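Local coordinates for protein flavin-dependent thymidylate synthase (Thermus thermophilus, PDB 6J61) that probably catalyses, as an FAD-dependent homotetramer, the reductive methylation of dUMP to dTMP with methylenetetrahydrofolate as methyl donor and NADPH as reductant, at residues V42-R54 with P209-E221. Numbering follows the deposited sequence.
Sequences VREDAALIDYLMR and PLAWAAFEEHLLE
Met-53 of helix 42-54 enters helix 209-220 as a knob into a hole made by Ala-214, Phe-215, His-218 and Leu-219, within a helix-helix pair of the ThyX fold that crosses at -42° with axes 8.9 Å apart. This end is the tight one. With CG anti to the backbone N (chi1 174°) and bends at chi2 and chi3, the Met-53 chain runs over the Ala-214 methyl, CB to CB 3.8 Å, and brings CE against the Phe-215 backbone and CB (3.8 Å to CB), near the plane of its ring; Phe-178 of helix 174-184 touches Met-53 and stacks with the Phe-215 ring. Beside it, Ile-49 CG2 rests on Ala-211 CA at 3.8 Å. At the looser, more solvent-exposed end Leu-210 is the reciprocal knob among Val-42, Asp-45, Ala-46 and Ile-49; Leu-210 CD1 lies 3.9 Å from Ala-46 CA. On the polar flank, His-218 NE2 donates to Asp-50 OD1 over 2.9 Å; OD1 lies in the imidazole plane, whereas NE2 meets it on the syn side, 34° out of the carboxylate plane. An alanine at His-218 takes the imidazole away, which would probably leave Asp-50 OD1 without its ring donor. Arg-54 NH1 pairs with Glu-258 of the C-terminal helix 253-263, while Arg-54 NE bridges to Asp-50 OD2 at 3.0 Å.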
# COMPACT_ATOMS: atom_id res chain seq x y z
N VAL A 42 -12.46 15.42 -27.67
CA VAL A 42 -12.41 16.00 -26.33
C VAL A 42 -13.71 15.90 -25.53
O VAL A 42 -13.67 15.71 -24.32
CB VAL A 42 -11.96 17.48 -26.33
CG1 VAL A 42 -10.66 17.65 -27.09
CG2 VAL A 42 -13.04 18.34 -26.91
N ARG A 43 -14.86 16.05 -26.17
CA ARG A 43 -16.08 15.93 -25.37
C ARG A 43 -16.35 14.45 -25.09
O ARG A 43 -17.02 14.11 -24.11
CB ARG A 43 -17.28 16.61 -26.04
CG ARG A 43 -17.51 16.32 -27.50
CD ARG A 43 -18.45 17.37 -28.07
NE ARG A 43 -19.79 17.25 -27.51
CZ ARG A 43 -20.69 16.38 -27.94
NH1 ARG A 43 -20.39 15.56 -28.94
NH2 ARG A 43 -21.89 16.30 -27.36
N GLU A 44 -15.81 13.58 -25.93
CA GLU A 44 -15.99 12.15 -25.74
C GLU A 44 -15.07 11.69 -24.61
O GLU A 44 -15.44 10.82 -23.81
CB GLU A 44 -15.67 11.40 -27.03
CG GLU A 44 -16.10 9.97 -27.01
CD GLU A 44 -16.56 9.49 -28.38
OE1 GLU A 44 -16.88 8.28 -28.51
OE2 GLU A 44 -16.61 10.32 -29.32
N ASP A 45 -13.88 12.28 -24.54
CA ASP A 45 -12.91 11.94 -23.51
C ASP A 45 -13.34 12.57 -22.18
O ASP A 45 -13.21 11.96 -21.11
CB ASP A 45 -11.51 12.40 -23.92
CG ASP A 45 -10.92 11.55 -25.04
OD1 ASP A 45 -11.53 10.51 -25.38
OD2 ASP A 45 -9.85 11.92 -25.57
N ALA A 46 -13.86 13.79 -22.25
CA ALA A 46 -14.35 14.46 -21.06
C ALA A 46 -15.49 13.60 -20.52
O ALA A 46 -15.59 13.36 -19.33
CB ALA A 46 -14.85 15.84 -21.41
N ALA A 47 -16.34 13.12 -21.42
CA ALA A 47 -17.46 12.29 -21.04
C ALA A 47 -16.99 10.99 -20.37
O ALA A 47 -17.53 10.60 -19.33
CB ALA A 47 -18.33 11.98 -22.26
N LEU A 48 -15.99 10.34 -20.97
CA LEU A 48 -15.46 9.10 -20.41
C LEU A 48 -14.81 9.41 -19.06
O LEU A 48 -15.03 8.71 -18.07
CB LEU A 48 -14.40 8.48 -21.32
CG LEU A 48 -14.25 6.95 -21.39
CD1 LEU A 48 -12.83 6.59 -21.82
CD2 LEU A 48 -14.56 6.31 -20.04
N ILE A 49 -14.02 10.46 -19.02
CA ILE A 49 -13.37 10.79 -17.77
C ILE A 49 -14.39 11.12 -16.70
O ILE A 49 -14.23 10.75 -15.54
CB ILE A 49 -12.38 11.96 -17.96
CG1 ILE A 49 -11.16 11.45 -18.75
CG2 ILE A 49 -11.98 12.52 -16.61
CD1 ILE A 49 -10.13 12.52 -19.09
N ASP A 50 -15.47 11.80 -17.09
CA ASP A 50 -16.50 12.15 -16.13
C ASP A 50 -17.13 10.87 -15.59
O ASP A 50 -17.38 10.74 -14.40
CB ASP A 50 -17.60 12.97 -16.79
CG ASP A 50 -18.62 13.44 -15.79
OD1 ASP A 50 -18.33 14.44 -15.10
OD2 ASP A 50 -19.69 12.80 -15.68
N TYR A 51 -17.37 9.93 -16.49
CA TYR A 51 -17.97 8.66 -16.14
C TYR A 51 -17.12 7.87 -15.13
O TYR A 51 -17.65 7.34 -14.14
CB TYR A 51 -18.20 7.85 -17.42
CG TYR A 51 -18.73 6.45 -17.21
CD1 TYR A 51 -17.89 5.43 -16.78
CD2 TYR A 51 -20.08 6.16 -17.39
CE1 TYR A 51 -18.38 4.16 -16.53
CE2 TYR A 51 -20.58 4.89 -17.15
CZ TYR A 51 -19.72 3.89 -16.71
OH TYR A 51 -20.19 2.64 -16.45
N LEU A 52 -15.82 7.79 -15.38
CA LEU A 52 -14.91 7.04 -14.51
C LEU A 52 -14.89 7.60 -13.08
O LEU A 52 -14.83 6.85 -12.12
CB LEU A 52 -13.49 7.06 -15.10
CG LEU A 52 -13.28 6.36 -16.45
CD1 LEU A 52 -11.86 6.60 -16.94
CD2 LEU A 52 -13.56 4.88 -16.32
N MET A 53 -14.92 8.92 -12.97
CA MET A 53 -14.92 9.59 -11.69
C MET A 53 -16.22 9.23 -10.94
O MET A 53 -16.18 8.84 -9.78
CB MET A 53 -14.83 11.11 -11.94
CG MET A 53 -14.96 12.00 -10.72
SD MET A 53 -13.53 11.97 -9.67
CE MET A 53 -12.35 12.78 -10.68
N ARG A 54 -17.35 9.36 -11.62
CA ARG A 54 -18.68 9.06 -11.07
C ARG A 54 -18.84 7.65 -10.53
O ARG A 54 -19.38 7.45 -9.44
CB ARG A 54 -19.77 9.23 -12.15
CG ARG A 54 -20.21 10.63 -12.44
CD ARG A 54 -21.40 10.59 -13.39
NE ARG A 54 -21.02 10.24 -14.76
CZ ARG A 54 -21.85 9.72 -15.66
NH1 ARG A 54 -23.11 9.47 -15.34
NH2 ARG A 54 -21.42 9.45 -16.88
N PRO A 209 -6.84 19.42 -16.70
CA PRO A 209 -8.13 20.12 -16.67
C PRO A 209 -9.41 19.28 -16.79
O PRO A 209 -10.40 19.57 -16.12
CB PRO A 209 -7.99 21.17 -17.78
CG PRO A 209 -6.98 20.57 -18.71
CD PRO A 209 -5.97 19.99 -17.76
N LEU A 210 -9.42 18.25 -17.62
CA LEU A 210 -10.63 17.45 -17.71
C LEU A 210 -10.84 16.68 -16.41
O LEU A 210 -11.89 16.78 -15.77
CB LEU A 210 -10.58 16.48 -18.90
CG LEU A 210 -10.55 17.11 -20.30
CD1 LEU A 210 -10.76 16.02 -21.34
CD2 LEU A 210 -11.63 18.18 -20.42
N ALA A 211 -9.82 15.92 -16.01
CA ALA A 211 -9.91 15.14 -14.78
C ALA A 211 -10.28 16.07 -13.63
O ALA A 211 -11.12 15.74 -12.78
CB ALA A 211 -8.59 14.47 -14.49
N TRP A 212 -9.65 17.24 -13.60
CA TRP A 212 -9.93 18.19 -12.56
C TRP A 212 -11.39 18.66 -12.62
O TRP A 212 -12.03 18.89 -11.59
CB TRP A 212 -8.99 19.40 -12.65
CG TRP A 212 -9.37 20.44 -11.64
CD1 TRP A 212 -10.31 21.43 -11.79
CD2 TRP A 212 -8.94 20.51 -10.28
NE1 TRP A 212 -10.50 22.09 -10.61
CE2 TRP A 212 -9.67 21.55 -9.66
CE3 TRP A 212 -8.01 19.79 -9.52
CZ2 TRP A 212 -9.50 21.88 -8.32
CZ3 TRP A 212 -7.85 20.12 -8.18
CH2 TRP A 212 -8.59 21.16 -7.59
N ALA A 213 -11.91 18.82 -13.84
CA ALA A 213 -13.29 19.26 -13.98
C ALA A 213 -14.19 18.24 -13.28
O ALA A 213 -15.06 18.61 -12.50
CB ALA A 213 -13.67 19.37 -15.44
N ALA A 214 -13.95 16.97 -13.55
CA ALA A 214 -14.74 15.91 -12.95
C ALA A 214 -14.57 15.93 -11.43
O ALA A 214 -15.55 15.85 -10.67
CB ALA A 214 -14.30 14.55 -13.51
N PHE A 215 -13.32 16.04 -10.98
CA PHE A 215 -13.04 16.06 -9.55
C PHE A 215 -13.78 17.21 -8.87
O PHE A 215 -14.40 17.03 -7.83
CB PHE A 215 -11.53 16.20 -9.31
CG PHE A 215 -11.15 16.24 -7.87
CD1 PHE A 215 -11.27 15.09 -7.07
CD2 PHE A 215 -10.74 17.42 -7.27
CE1 PHE A 215 -10.99 15.14 -5.70
CE2 PHE A 215 -10.45 17.48 -5.89
CZ PHE A 215 -10.58 16.33 -5.11
N GLU A 216 -13.71 18.39 -9.45
CA GLU A 216 -14.36 19.56 -8.88
C GLU A 216 -15.88 19.35 -8.76
O GLU A 216 -16.45 19.47 -7.67
CB GLU A 216 -14.05 20.77 -9.76
CG GLU A 216 -14.60 22.07 -9.25
CD GLU A 216 -14.09 23.26 -10.04
OE1 GLU A 216 -14.28 23.29 -11.28
OE2 GLU A 216 -13.51 24.16 -9.42
N GLU A 217 -16.51 19.02 -9.88
CA GLU A 217 -17.94 18.79 -9.95
C GLU A 217 -18.47 17.69 -9.02
O GLU A 217 -19.38 17.93 -8.23
CB GLU A 217 -18.31 18.49 -11.41
CG GLU A 217 -19.78 18.14 -11.68
CD GLU A 217 -20.76 19.17 -11.13
OE1 GLU A 217 -20.55 20.39 -11.32
OE2 GLU A 217 -21.75 18.74 -10.53
N HIS A 218 -17.88 16.50 -9.11
CA HIS A 218 -18.33 15.35 -8.32
C HIS A 218 -17.82 15.18 -6.89
O HIS A 218 -18.54 14.62 -6.05
CB HIS A 218 -18.02 14.07 -9.09
CG HIS A 218 -18.74 13.97 -10.40
ND1 HIS A 218 -20.09 13.68 -10.48
CD2 HIS A 218 -18.32 14.17 -11.67
CE1 HIS A 218 -20.46 13.70 -11.75
NE2 HIS A 218 -19.41 14.00 -12.49
N LEU A 219 -16.62 15.63 -6.58
CA LEU A 219 -16.12 15.45 -5.22
C LEU A 219 -15.86 16.70 -4.42
O LEU A 219 -16.49 16.91 -3.38
CB LEU A 219 -14.85 14.58 -5.23
CG LEU A 219 -15.05 13.11 -5.59
CD1 LEU A 219 -16.17 12.51 -4.76
CD2 LEU A 219 -15.40 12.98 -7.06
N LEU A 220 -14.94 17.54 -4.88
CA LEU A 220 -14.62 18.76 -4.15
C LEU A 220 -15.88 19.56 -3.82
O LEU A 220 -16.16 19.85 -2.65
CB LEU A 220 -13.66 19.61 -4.97
CG LEU A 220 -12.81 20.61 -4.18
CD1 LEU A 220 -11.95 19.85 -3.19
CD2 LEU A 220 -11.92 21.39 -5.12
N GLU A 221 -16.63 19.91 -4.86
CA GLU A 221 -17.86 20.69 -4.70
C GLU A 221 -19.10 19.82 -4.49
O GLU A 221 -20.23 20.27 -4.65
CB GLU A 221 -18.07 21.58 -5.93
CG GLU A 221 -16.95 22.57 -6.17
CD GLU A 221 -16.43 23.16 -4.88
OE1 GLU A 221 -17.25 23.54 -4.02
OE2 GLU A 221 -15.19 23.25 -4.72